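Side-chain contacts in adhesin (PDB 6VT2), which binds sialoglycans through two tandem SigLec-like modules, each followed by a Rib-like module, probably to attach the bacterium to host surfaces: residues Ala16-Glu21 with Tyr184-Thr189; Gly45-Thr50 with Tyr99-Asp104; Ile86-Gly89 with Gly93-Tyr96; Gly283-Ser288 with Ile318-Gln323; Pro383-Thr386 with Ser391-Thr394. All coordinates share one frame; numbering follows the deposited sequence.

Interaction 1: Ala16-Glu21 with Tyr184-Thr189; sequences AYRGEE and YPDGST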
# COMPACT_ATOMS: atom_id res chain seq x y z
N ALA A 16 5.09 -10.29 -35.95
CA ALA A 16 4.77 -8.79 -35.89
C ALA A 16 3.33 -8.81 -35.39
O ALA A 16 2.56 -9.54 -35.91
CB ALA A 16 4.85 -8.14 -37.24
N TYR A 17 3.00 -8.00 -34.44
CA TYR A 17 1.65 -8.03 -33.89
C TYR A 17 0.77 -7.05 -34.65
O TYR A 17 1.20 -6.00 -34.93
CB TYR A 17 1.71 -7.73 -32.40
CG TYR A 17 2.40 -8.85 -31.71
CD1 TYR A 17 1.75 -10.05 -31.55
CD2 TYR A 17 3.72 -8.76 -31.35
CE1 TYR A 17 2.36 -11.13 -30.98
CE2 TYR A 17 4.35 -9.84 -30.79
CZ TYR A 17 3.67 -11.01 -30.59
OH TYR A 17 4.37 -12.03 -30.07
N ARG A 18 -0.43 -7.45 -34.94
CA ARG A 18 -1.42 -6.65 -35.63
C ARG A 18 -1.58 -5.31 -34.91
O ARG A 18 -1.77 -5.32 -33.75
CB ARG A 18 -2.73 -7.42 -35.61
CG ARG A 18 -3.87 -6.63 -36.19
CD ARG A 18 -5.05 -7.52 -36.44
NE ARG A 18 -5.46 -8.21 -35.25
CZ ARG A 18 -6.49 -9.01 -35.16
NH1 ARG A 18 -7.18 -9.27 -36.23
NH2 ARG A 18 -6.82 -9.56 -34.02
N GLY A 19 -1.48 -4.19 -35.62
CA GLY A 19 -1.64 -2.86 -35.06
C GLY A 19 -0.35 -2.23 -34.60
O GLY A 19 -0.35 -1.04 -34.44
N GLU A 20 0.69 -3.02 -34.44
CA GLU A 20 1.93 -2.53 -33.80
C GLU A 20 3.08 -2.30 -34.77
O GLU A 20 3.05 -2.80 -35.83
CB GLU A 20 2.35 -3.52 -32.73
CG GLU A 20 1.18 -3.87 -31.83
CD GLU A 20 1.54 -4.39 -30.47
OE1 GLU A 20 2.67 -4.75 -30.29
OE2 GLU A 20 0.66 -4.47 -29.64
N GLU A 21 4.05 -1.54 -34.30
CA GLU A 21 5.27 -1.33 -35.08
C GLU A 21 6.10 -2.59 -34.97
O GLU A 21 6.02 -3.23 -33.93
CB GLU A 21 6.13 -0.21 -34.50
CG GLU A 21 5.50 1.17 -34.46
CD GLU A 21 6.26 2.16 -33.60
OE1 GLU A 21 7.18 1.75 -32.86
OE2 GLU A 21 5.95 3.36 -33.68
N TYR A 184 -7.81 -5.83 -26.41
CA TYR A 184 -6.63 -5.13 -26.88
C TYR A 184 -7.06 -4.28 -28.03
O TYR A 184 -8.03 -4.37 -28.66
CB TYR A 184 -5.57 -6.14 -27.26
CG TYR A 184 -5.18 -6.86 -26.03
CD1 TYR A 184 -4.72 -6.20 -24.92
CD2 TYR A 184 -5.41 -8.20 -25.98
CE1 TYR A 184 -4.45 -6.89 -23.77
CE2 TYR A 184 -5.08 -8.90 -24.86
CZ TYR A 184 -4.62 -8.26 -23.75
OH TYR A 184 -4.33 -8.95 -22.63
N PRO A 185 -6.19 -3.17 -28.49
CA PRO A 185 -6.52 -2.24 -29.59
C PRO A 185 -6.84 -2.90 -30.91
O PRO A 185 -7.55 -2.34 -31.74
CB PRO A 185 -5.25 -1.38 -29.70
CG PRO A 185 -4.55 -1.51 -28.43
CD PRO A 185 -4.96 -2.82 -27.80
N ASP A 186 -6.36 -4.10 -31.15
CA ASP A 186 -6.71 -4.80 -32.37
C ASP A 186 -7.97 -5.63 -32.28
O ASP A 186 -8.31 -6.32 -33.23
CB ASP A 186 -5.50 -5.66 -32.81
CG ASP A 186 -5.31 -6.87 -31.98
OD1 ASP A 186 -5.81 -6.89 -30.83
OD2 ASP A 186 -4.68 -7.83 -32.45
N GLY A 187 -8.69 -5.54 -31.18
CA GLY A 187 -9.93 -6.30 -31.03
C GLY A 187 -9.73 -7.71 -30.52
O GLY A 187 -10.69 -8.34 -30.23
N SER A 188 -8.50 -8.15 -30.32
CA SER A 188 -8.26 -9.46 -29.72
C SER A 188 -8.47 -9.30 -28.20
O SER A 188 -8.43 -8.23 -27.70
CB SER A 188 -6.93 -10.03 -30.09
OG SER A 188 -5.89 -9.32 -29.54
N THR A 189 -8.72 -10.40 -27.53
CA THR A 189 -9.09 -10.30 -26.12
C THR A 189 -8.35 -11.29 -25.23
O THR A 189 -7.76 -12.22 -25.70
CB THR A 189 -10.60 -10.55 -25.94
OG1 THR A 189 -10.88 -11.89 -26.33
CG2 THR A 189 -11.49 -9.63 -26.74
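Arg18 lies against Asp186 along most of its length. Arg18 CB is 3.7 Å from Asp186 OD2, and CG and CD pass over Asp186 CB and the same oxygen. The chain stays extended to CD, then bends at chi3 (56°), which turns the guanidinium back onto the carboxylate. Arg18 NE donates to Asp186 OD2 at 2.9 Å, and Arg18 NH2 follows at 3.2 Å in a more bent bond. This is a side-on grip in which both nitrogens close on a single oxygen. OD2 lies in the guanidinium plane, yet both donors approach it from the same face of the carboxylate, the two flat groups standing 82° apart. Arg18 NH1 bonds weakly to His88 O. Asp186 O sits over one guanidinium face, offset toward its rim, and Ser188 CB touches the edge 4.0 Å from Arg18 NH2. The salt bridge joins the N-terminal SigLec-like module to the Rib-like module that follows it: Arg18 belongs to the type II turn 17-20 after strand 13-17, Asp186 to the type I turn 184-187. The other carboxylate oxygen is held within its own loop. Asp186 OD1 accepts the backbone N of Ser188 at 3.0 Å, an Asx turn, and Ser188 OG at 2.8 Å on its syn lone pair, which fixes the rotation of the carboxylate. Gln127 N, just after strand 119-125, also donates to Asp186 OD2.

Interaction 2: Gly45-Thr50 with Tyr99-Asp104; sequences GADNST and YVRAED. With CA (calcium ion), chain H; GAL (beta-D-galactopyranose), chain D.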
# COMPACT_ATOMS: atom_id res chain seq x y z
N GLY A 45 8.83 -11.39 -60.16
CA GLY A 45 9.50 -10.35 -60.92
C GLY A 45 10.78 -10.81 -61.57
O GLY A 45 11.27 -11.88 -61.22
N ALA A 46 11.28 -10.01 -62.49
CA ALA A 46 12.55 -10.26 -63.12
C ALA A 46 13.69 -10.14 -62.12
O ALA A 46 13.53 -9.66 -60.99
CB ALA A 46 12.75 -9.28 -64.27
N ASP A 47 14.88 -10.52 -62.54
CA ASP A 47 16.09 -10.46 -61.71
C ASP A 47 16.33 -9.06 -61.15
O ASP A 47 16.73 -8.96 -60.04
CB ASP A 47 17.32 -10.84 -62.52
CG ASP A 47 18.53 -10.86 -61.62
OD1 ASP A 47 18.46 -11.51 -60.63
OD2 ASP A 47 19.45 -10.18 -61.92
N ASN A 48 15.99 -8.03 -61.91
CA ASN A 48 16.25 -6.65 -61.48
C ASN A 48 15.10 -6.07 -60.66
O ASN A 48 15.21 -4.98 -60.27
CB ASN A 48 16.52 -5.72 -62.68
CG ASN A 48 15.29 -5.39 -63.50
OD1 ASN A 48 14.23 -5.91 -63.27
ND2 ASN A 48 15.44 -4.52 -64.49
N SER A 49 14.06 -6.83 -60.37
CA SER A 49 12.87 -6.31 -59.70
C SER A 49 13.14 -5.95 -58.24
O SER A 49 13.82 -6.66 -57.58
CB SER A 49 11.76 -7.30 -59.76
OG SER A 49 10.62 -6.80 -59.14
N THR A 50 12.58 -4.85 -57.78
CA THR A 50 12.54 -4.56 -56.36
C THR A 50 11.12 -4.36 -55.87
O THR A 50 10.93 -3.78 -54.80
CB THR A 50 13.39 -3.34 -56.03
OG1 THR A 50 12.82 -2.21 -56.68
CG2 THR A 50 14.81 -3.52 -56.48
N TYR A 99 12.21 -11.61 -49.77
CA TYR A 99 13.59 -11.99 -50.11
C TYR A 99 14.50 -10.78 -50.00
O TYR A 99 14.12 -9.67 -50.36
CB TYR A 99 13.60 -12.55 -51.52
CG TYR A 99 12.91 -13.87 -51.57
CD1 TYR A 99 11.55 -13.97 -51.59
CD2 TYR A 99 13.64 -15.03 -51.48
CE1 TYR A 99 10.92 -15.21 -51.50
CE2 TYR A 99 13.04 -16.29 -51.47
CZ TYR A 99 11.67 -16.36 -51.42
OH TYR A 99 11.14 -17.60 -51.34
N VAL A 100 15.69 -11.03 -49.49
CA VAL A 100 16.68 -9.98 -49.28
C VAL A 100 17.89 -10.29 -50.15
O VAL A 100 18.44 -11.39 -50.11
CB VAL A 100 17.05 -9.85 -47.80
CG1 VAL A 100 18.03 -8.73 -47.66
CG2 VAL A 100 15.83 -9.60 -46.93
N ARG A 101 18.31 -9.28 -50.93
CA ARG A 101 19.46 -9.45 -51.78
C ARG A 101 20.43 -8.31 -51.54
O ARG A 101 20.06 -7.29 -51.15
CB ARG A 101 19.08 -9.44 -53.26
CG ARG A 101 18.01 -10.47 -53.61
CD ARG A 101 17.75 -10.34 -55.09
NE ARG A 101 18.75 -11.02 -55.88
CZ ARG A 101 18.72 -11.05 -57.20
NH1 ARG A 101 17.78 -10.43 -57.86
NH2 ARG A 101 19.63 -11.71 -57.88
N ALA A 102 21.68 -8.59 -51.79
CA ALA A 102 22.67 -7.54 -51.66
C ALA A 102 23.66 -7.64 -52.80
O ALA A 102 23.92 -8.73 -53.31
CB ALA A 102 23.40 -7.61 -50.32
N GLU A 103 24.22 -6.49 -53.19
CA GLU A 103 25.18 -6.42 -54.29
C GLU A 103 26.39 -5.62 -53.87
O GLU A 103 26.24 -4.56 -53.24
CB GLU A 103 24.50 -5.79 -55.47
CG GLU A 103 25.42 -5.72 -56.73
CD GLU A 103 24.66 -5.05 -57.85
OE1 GLU A 103 25.23 -4.18 -58.52
OE2 GLU A 103 23.44 -5.34 -58.02
N ASP A 104 27.57 -6.14 -54.19
CA ASP A 104 28.82 -5.46 -53.86
C ASP A 104 29.17 -4.48 -54.98
O ASP A 104 28.43 -4.30 -55.96
CB ASP A 104 29.94 -6.46 -53.53
CG ASP A 104 30.43 -7.28 -54.70
OD1 ASP A 104 30.09 -6.91 -55.83
OD2 ASP A 104 31.13 -8.30 -54.38
CA CA H . 32.28 -9.38 -53.03
C1 GAL D . 4.89 -17.27 -53.68
C2 GAL D . 3.69 -17.43 -52.72
C3 GAL D . 4.06 -16.98 -51.31
C4 GAL D . 5.34 -17.67 -50.84
C5 GAL D . 6.44 -17.40 -51.86
C6 GAL D . 7.79 -18.06 -51.54
O2 GAL D . 2.60 -16.63 -53.12
O3 GAL D . 3.01 -17.29 -50.39
O4 GAL D . 5.14 -19.06 -50.71
O5 GAL D . 6.04 -17.90 -53.14
O6 GAL D . 8.80 -17.65 -52.44
O HOH W 1 33.77 -10.58 -51.70
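Asp47 and Arg101 meet where an exposed loop folds over a strand. The close part is a single oxygen: Asp47 OD1 accepts from both terminal nitrogens of Arg101, at 3.0 Å from NH1 and 3.0 Å from NH2, an end-on grip. Arg101 NH2 uses the syn lone pair of OD1, whereas NH1 comes from above the carboxylate plane; OD1 itself lies near the guanidinium plane, and the two flat groups are turned 66° apart. With CG of Asp47 anti to its backbone N (chi1 -176°), the carboxylate reaches the same guanidinium edge as the residue's own carbonyl. That carbonyl, Asp47 O, is 2.8 Å from Arg101 NH1, but the bond is weak because it is bent to 122°. The bridge pins the type I turn 46-49, in the loop between strands 35-41 and 58-61, to strand 95-104 of the SigLec-like module. On the strand side Arg101 is buried, and its NH2 has a second acceptor in Thr110 O. The loop side is loose: Asp47 is exposed and takes part only through its carboxylate and carbonyl. Along the same strand, Tyr99 OH donates to galactose O6 (2.6 Å), and at the far end Asp104 OD2 binds a calcium ion.

Interaction 3: Ile86-Gly89 with Gly93-Tyr96; sequences INHG and GDRY. With SIA (N-acetyl-alpha-neuraminic acid), chain B.
His88 CG is anti to the backbone N (chi1 -158°) and Tyr96 CG is anti to the carbonyl carbon; the two side chains thereby come from opposite directions and meet at their polar ends. His88 NE2 and Tyr96 OH share a hydrogen bond of 2.7 Å. The rings meet rim to rim, planes 72° apart, with neither over the other's face. Across the imidazole, His88 ND1 donates almost straight (173°) to Gly89 O at 2.7 Å, in the carbonyl plane and on a lone pair, so both ring nitrogens are engaged and the ring's rotation is fixed. Asp94 slides past the histidine in the reverse sense, its OD1 3.3 Å from His88 CE1. A water links Asp94 OD1 to Gly89 N, while Asp94 OD2 accepts from Gly91 N. The arrangement backs the sialic acid pocket: Gly93 O accepts from sialic acid O4 (2.6 Å), Arg95 O from its N5 (2.9 Å), and Tyr96 OH lies 3.4 Å from its acetyl methyl C11. His88 belongs to the loop between strands 76-83 and 95-104, meeting Trp56 ring to ring and touching Ile124, while Asp94 and Tyr96 pair through their backbones with strand 119-125.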
# COMPACT_ATOMS: atom_id res chain seq x y z
N ILE A 86 -4.16 -2.27 -38.37
CA ILE A 86 -4.93 -2.69 -37.24
C ILE A 86 -5.96 -3.73 -37.63
O ILE A 86 -6.38 -4.49 -36.76
CB ILE A 86 -5.60 -1.49 -36.58
CG1 ILE A 86 -6.07 -1.85 -35.15
CG2 ILE A 86 -6.74 -0.99 -37.43
CD1 ILE A 86 -4.98 -2.18 -34.21
N ASN A 87 -6.38 -3.79 -38.89
CA ASN A 87 -7.38 -4.77 -39.32
C ASN A 87 -6.80 -5.89 -40.19
O ASN A 87 -7.55 -6.59 -40.89
CB ASN A 87 -8.50 -4.09 -40.09
CG ASN A 87 -8.03 -3.45 -41.36
OD1 ASN A 87 -6.90 -2.99 -41.43
ND2 ASN A 87 -8.89 -3.38 -42.34
N HIS A 88 -5.48 -6.05 -40.18
CA HIS A 88 -4.88 -7.17 -40.88
C HIS A 88 -5.47 -8.47 -40.32
O HIS A 88 -5.74 -8.60 -39.13
CB HIS A 88 -3.37 -7.14 -40.67
CG HIS A 88 -2.61 -7.88 -41.70
ND1 HIS A 88 -2.53 -9.25 -41.68
CD2 HIS A 88 -1.93 -7.48 -42.80
CE1 HIS A 88 -1.85 -9.67 -42.74
NE2 HIS A 88 -1.46 -8.61 -43.44
N GLY A 89 -5.59 -9.44 -41.18
CA GLY A 89 -5.92 -10.77 -40.71
C GLY A 89 -4.83 -11.39 -39.85
O GLY A 89 -3.67 -11.00 -39.90
N GLY A 93 -2.74 -17.90 -42.99
CA GLY A 93 -2.13 -17.36 -44.17
C GLY A 93 -1.67 -15.95 -44.05
O GLY A 93 -1.14 -15.43 -45.03
N ASP A 94 -1.79 -15.34 -42.86
CA ASP A 94 -1.40 -13.94 -42.67
C ASP A 94 0.07 -13.84 -42.28
O ASP A 94 0.50 -13.60 -41.16
CB ASP A 94 -2.36 -13.28 -41.70
CG ASP A 94 -3.72 -13.02 -42.33
OD1 ASP A 94 -3.73 -12.36 -43.40
OD2 ASP A 94 -4.77 -13.54 -41.83
N ARG A 95 0.86 -14.13 -43.32
CA ARG A 95 2.31 -14.24 -43.26
C ARG A 95 2.89 -13.83 -44.61
O ARG A 95 2.24 -13.89 -45.55
CB ARG A 95 2.72 -15.66 -42.90
CG ARG A 95 2.27 -16.67 -43.93
CD ARG A 95 2.28 -18.07 -43.36
NE ARG A 95 3.60 -18.60 -43.11
CZ ARG A 95 4.11 -18.76 -41.92
NH1 ARG A 95 3.46 -18.31 -40.88
NH2 ARG A 95 5.28 -19.32 -41.78
N TYR A 96 4.13 -13.40 -44.62
CA TYR A 96 4.76 -12.93 -45.85
C TYR A 96 6.20 -13.44 -45.94
O TYR A 96 6.91 -13.13 -45.09
CB TYR A 96 4.78 -11.40 -45.83
CG TYR A 96 3.43 -10.76 -45.82
CD1 TYR A 96 2.69 -10.67 -46.97
CD2 TYR A 96 2.85 -10.39 -44.65
CE1 TYR A 96 1.44 -10.12 -46.95
CE2 TYR A 96 1.58 -9.87 -44.61
CZ TYR A 96 0.91 -9.65 -45.78
OH TYR A 96 -0.35 -9.17 -45.81
C1 SIA B . 3.99 -15.92 -48.57
C2 SIA B . 2.73 -16.32 -49.45
C3 SIA B . 1.60 -17.01 -48.67
C4 SIA B . 0.91 -16.10 -47.65
C5 SIA B . 0.46 -14.79 -48.32
C6 SIA B . 1.63 -14.17 -49.11
C7 SIA B . 1.25 -12.94 -49.98
C8 SIA B . 2.43 -12.55 -50.91
C9 SIA B . 2.21 -11.15 -51.49
C10 SIA B . -1.29 -13.36 -47.31
C11 SIA B . -1.59 -12.35 -46.20
N5 SIA B . -0.01 -13.82 -47.33
O1A SIA B . 4.29 -16.69 -47.63
O1B SIA B . 4.56 -14.87 -48.96
O4 SIA B . -0.24 -16.75 -47.07
O6 SIA B . 2.16 -15.11 -50.04
O7 SIA B . 0.05 -13.17 -50.69
O8 SIA B . 3.66 -12.62 -50.17
O9 SIA B . 2.44 -10.20 -50.45
O10 SIA B . -2.14 -13.71 -48.11
O HOH W 2 -5.37 -10.36 -44.03

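Interaction 4: Gly283-Ser288 with Ile318-Gln323; sequences GTIPKS and IVFANQ
Ile285, in the loop after strand 277-283 of the second SigLec-like module, packs against Ile318 and Phe320 of strand 314-321. Both sheets of this module supply a segment: strand 277-283 belongs to the antiparallel sheet and strand 314-321 to the mixed one. Taken in order, Ile318 comes first. It points toward the loop, and Ile318 CG2 makes a light apolar contact with Ile285 CD1 at 4.3 Å. Val319 turns the other way. Phe320 then faces the loop again and carries most of the contact. Its side chain crosses Ile285 at about a right angle and offers a ring face to the isoleucine. The two branches of Ile285 divide that surface. CG2, anti to the backbone N, stands over the middle of the ring, whereas CG1, anti to the carbonyl carbon (chi1 -62°), runs out over the Phe320 CD1-CE1 side and delivers Ile285 CD1 there. Tyr297 meets the Phe320 ring edge-to-face and touches Ile285 as well, while Phe216 of strand 213-217 packs on both isoleucines. Phe320 is part of the glycan pocket and touches the bound sialic acid, so Ile285 packs on a residue that itself touches the sugar. Beyond the strand, Asn322 and Gln323 lead toward the Rib-like module. Over the ring, Ile285 CG2 lies 3.8 Å from the Phe320 centroid and only 9° off its normal, a CH-pi contact, and Ile285 CD1 approaches Phe320 CE1 to 3.5 Å.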
# COMPACT_ATOMS: atom_id res chain seq x y z
N GLY A 283 -10.37 12.18 25.38
CA GLY A 283 -11.07 12.98 26.34
C GLY A 283 -10.48 12.84 27.72
O GLY A 283 -9.52 12.11 27.92
N THR A 284 -11.15 13.46 28.69
CA THR A 284 -10.75 13.45 30.08
C THR A 284 -11.91 12.96 30.93
O THR A 284 -12.98 13.55 30.90
CB THR A 284 -10.33 14.84 30.51
OG1 THR A 284 -9.25 15.30 29.69
CG2 THR A 284 -9.81 14.84 31.98
N ILE A 285 -11.67 11.94 31.71
CA ILE A 285 -12.59 11.61 32.78
C ILE A 285 -12.38 12.62 33.89
O ILE A 285 -11.30 12.64 34.50
CB ILE A 285 -12.34 10.19 33.26
CG1 ILE A 285 -12.56 9.16 32.18
CG2 ILE A 285 -13.25 9.87 34.48
CD1 ILE A 285 -13.93 9.12 31.54
N PRO A 286 -13.33 13.49 34.18
CA PRO A 286 -13.11 14.45 35.27
C PRO A 286 -13.17 13.81 36.63
O PRO A 286 -13.73 12.73 36.81
CB PRO A 286 -14.24 15.44 35.08
CG PRO A 286 -15.38 14.55 34.52
CD PRO A 286 -14.70 13.56 33.62
N LYS A 287 -12.56 14.50 37.60
CA LYS A 287 -12.45 13.89 38.91
C LYS A 287 -13.81 13.70 39.57
O LYS A 287 -13.90 12.92 40.52
CB LYS A 287 -11.53 14.70 39.81
CG LYS A 287 -12.07 16.07 40.24
CD LYS A 287 -11.12 16.83 41.13
CE LYS A 287 -11.86 18.01 41.77
NZ LYS A 287 -10.91 18.88 42.52
N SER A 288 -14.84 14.38 39.07
CA SER A 288 -16.17 14.18 39.59
C SER A 288 -16.66 12.75 39.41
O SER A 288 -17.62 12.35 40.08
CB SER A 288 -17.16 15.09 38.95
OG SER A 288 -17.15 14.87 37.56
N ILE A 318 -13.61 1.77 28.85
CA ILE A 318 -12.77 2.78 29.48
C ILE A 318 -12.86 2.52 30.96
O ILE A 318 -13.95 2.48 31.50
CB ILE A 318 -13.21 4.20 29.10
CG1 ILE A 318 -12.74 4.44 27.69
CG2 ILE A 318 -12.62 5.24 30.09
CD1 ILE A 318 -13.30 5.73 27.09
N VAL A 319 -11.70 2.44 31.63
CA VAL A 319 -11.61 2.20 33.06
C VAL A 319 -10.88 3.37 33.68
O VAL A 319 -9.81 3.75 33.21
CB VAL A 319 -10.94 0.86 33.39
CG1 VAL A 319 -10.81 0.71 34.88
CG2 VAL A 319 -11.83 -0.26 32.78
N PHE A 320 -11.45 3.93 34.72
CA PHE A 320 -10.91 5.12 35.35
C PHE A 320 -9.82 4.72 36.33
O PHE A 320 -9.93 3.71 37.03
CB PHE A 320 -11.98 5.91 36.11
CG PHE A 320 -13.28 6.11 35.39
CD1 PHE A 320 -13.41 6.05 34.01
CD2 PHE A 320 -14.38 6.40 36.12
CE1 PHE A 320 -14.66 6.20 33.40
CE2 PHE A 320 -15.61 6.57 35.53
CZ PHE A 320 -15.74 6.45 34.17
N ALA A 321 -8.80 5.52 36.40
CA ALA A 321 -7.75 5.33 37.39
C ALA A 321 -7.45 6.64 38.09
O ALA A 321 -7.51 7.71 37.52
CB ALA A 321 -6.51 4.80 36.74
N ASN A 322 -7.05 6.51 39.34
CA ASN A 322 -6.59 7.66 40.08
C ASN A 322 -5.19 8.00 39.63
O ASN A 322 -4.39 7.11 39.33
CB ASN A 322 -6.56 7.37 41.57
CG ASN A 322 -7.89 7.13 42.14
OD1 ASN A 322 -8.83 7.89 41.92
ND2 ASN A 322 -8.02 6.06 42.87
N GLN A 323 -4.86 9.27 39.70
CA GLN A 323 -3.50 9.67 39.35
C GLN A 323 -2.43 9.01 40.19
O GLN A 323 -1.32 8.77 39.68
CB GLN A 323 -3.37 11.19 39.44
CG GLN A 323 -4.04 11.84 38.26
CD GLN A 323 -3.90 13.32 38.25
OE1 GLN A 323 -2.87 13.88 38.77
NE2 GLN A 323 -4.90 14.01 37.72

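Interaction 5: Pro383-Thr386 with Ser391-Thr394; sequences PDDT and SRDT. With CA (calcium ion), chain G.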
# COMPACT_ATOMS: atom_id res chain seq x y z
N PRO A 383 -4.17 15.99 41.97
CA PRO A 383 -5.27 16.94 41.72
C PRO A 383 -6.61 16.29 41.39
O PRO A 383 -7.60 17.01 41.29
CB PRO A 383 -4.72 17.80 40.58
CG PRO A 383 -3.61 17.11 40.03
CD PRO A 383 -3.02 16.26 41.12
N ASP A 384 -6.68 14.98 41.23
CA ASP A 384 -7.93 14.28 41.05
C ASP A 384 -8.46 13.77 42.39
O ASP A 384 -9.48 13.09 42.43
CB ASP A 384 -7.80 13.10 40.08
CG ASP A 384 -6.79 12.06 40.50
OD1 ASP A 384 -5.83 12.40 41.20
OD2 ASP A 384 -6.92 10.90 40.11
N ASP A 385 -7.79 14.09 43.50
CA ASP A 385 -8.26 13.62 44.78
C ASP A 385 -9.65 14.15 45.07
O ASP A 385 -9.89 15.34 44.97
CB ASP A 385 -7.29 14.07 45.88
CG ASP A 385 -7.65 13.57 47.25
OD1 ASP A 385 -7.43 12.39 47.54
OD2 ASP A 385 -8.14 14.39 48.05
N THR A 386 -10.55 13.27 45.47
CA THR A 386 -11.88 13.65 45.91
C THR A 386 -12.25 12.73 47.09
O THR A 386 -11.76 11.62 47.16
CB THR A 386 -12.96 13.47 44.83
OG1 THR A 386 -13.08 12.09 44.52
CG2 THR A 386 -12.70 14.34 43.59
N SER A 391 -6.81 10.19 45.93
CA SER A 391 -5.69 10.01 45.04
C SER A 391 -4.48 10.63 45.71
O SER A 391 -4.24 11.84 45.59
CB SER A 391 -5.98 10.66 43.70
OG SER A 391 -4.97 10.37 42.78
N ARG A 392 -3.71 9.77 46.37
CA ARG A 392 -2.71 10.25 47.31
C ARG A 392 -1.56 9.27 47.35
O ARG A 392 -1.68 8.11 46.94
CB ARG A 392 -3.30 10.41 48.71
CG ARG A 392 -4.39 11.42 48.77
CD ARG A 392 -4.92 11.60 50.22
NE ARG A 392 -6.01 12.51 50.13
CZ ARG A 392 -6.34 13.41 51.02
NH1 ARG A 392 -5.66 13.49 52.17
NH2 ARG A 392 -7.32 14.24 50.77
N ASP A 393 -0.42 9.75 47.88
CA ASP A 393 0.71 8.91 48.22
C ASP A 393 1.18 9.40 49.57
O ASP A 393 0.84 10.51 49.98
CB ASP A 393 1.82 8.96 47.18
CG ASP A 393 1.56 8.07 45.98
OD1 ASP A 393 1.16 6.92 46.19
OD2 ASP A 393 1.83 8.47 44.85
N THR A 394 1.93 8.56 50.26
CA THR A 394 2.53 8.92 51.53
C THR A 394 4.03 8.74 51.42
O THR A 394 4.50 7.71 50.92
CB THR A 394 1.99 8.06 52.66
OG1 THR A 394 0.58 8.27 52.80
CG2 THR A 394 2.72 8.48 54.00
CA CA G . 1.29 6.38 43.73
O HOH W 3 2.35 4.57 42.38
O HOH W 4 0.16 4.41 44.54
O HOH W 5 3.31 5.58 44.63
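Asp385 and Arg392 form a salt bridge in the C-terminal Rib-like module, across the connection that leads from strand 378-381 to its antiparallel neighbour 392-395. Arg392 grips the carboxylate side-on, with one nitrogen for each oxygen: NE to Asp385 OD1 at 3.0 Å, nearly straight at 172°, and NH2 to Asp385 OD2 at 2.8 Å. Both oxygens lie at the guanidinium edge, but the planes are 53° apart, so the pair is not coplanar. NE approaches OD1 from above the carboxylate plane, while NH2 meets OD2 on the syn side, tilted out of the carboxylate plane. OD1 has a further donor, Ser391 N at 2.8 Å, which takes the anti lone pair. Three bonds therefore hold this carboxylate, and two of them converge on OD1. Asp385 CG is anti to the backbone N (chi1 -177°), which extends the carboxylate toward Ser391 N and the arginine. A step away, Ser391 OG donates to Asp384 OD1 at 2.7 Å, on the syn side and somewhat out of the carboxylate plane. These neighbouring aspartates thus hold the backbone and the hydroxyl of the same serine. Further out, Asp384 OD2 accepts a hydrogen bond from Gln323 N and Ser391 OG is also bonded to Thr324 N, which ties the loop to the segment after strand 314-321. Thr324 OG1 and Tyr327 O bind a calcium ion together with Asp393, the residue after Arg392. Asp393 grips the metal with both carboxylate oxygens, OD1 at 2.5 Å and OD2 at 2.4 Å from the calcium, and three waters join the shell.

Interactions 1, 2 and 3 belong to the N-terminal half of the elongated chain, interactions 4 and 5 to the C-terminal half; the centres of interactions 1 and 5 are about 80 Å apart. Interaction 3 is nested in the loop closed by interaction 2, and both lie within that closed by interaction 1. Interactions 2 and 3 share strand 95-104, with centres about 24 Å apart, and interaction 1 reaches the same sheet. Interaction 1 touches interaction 3, where Arg18 packs on His88, linking the module junction to the glycan pocket. Interaction 4 likewise touches interaction 5, centres about 13 Å apart. Each half thus places a sugar site near its SigLec-Rib junction.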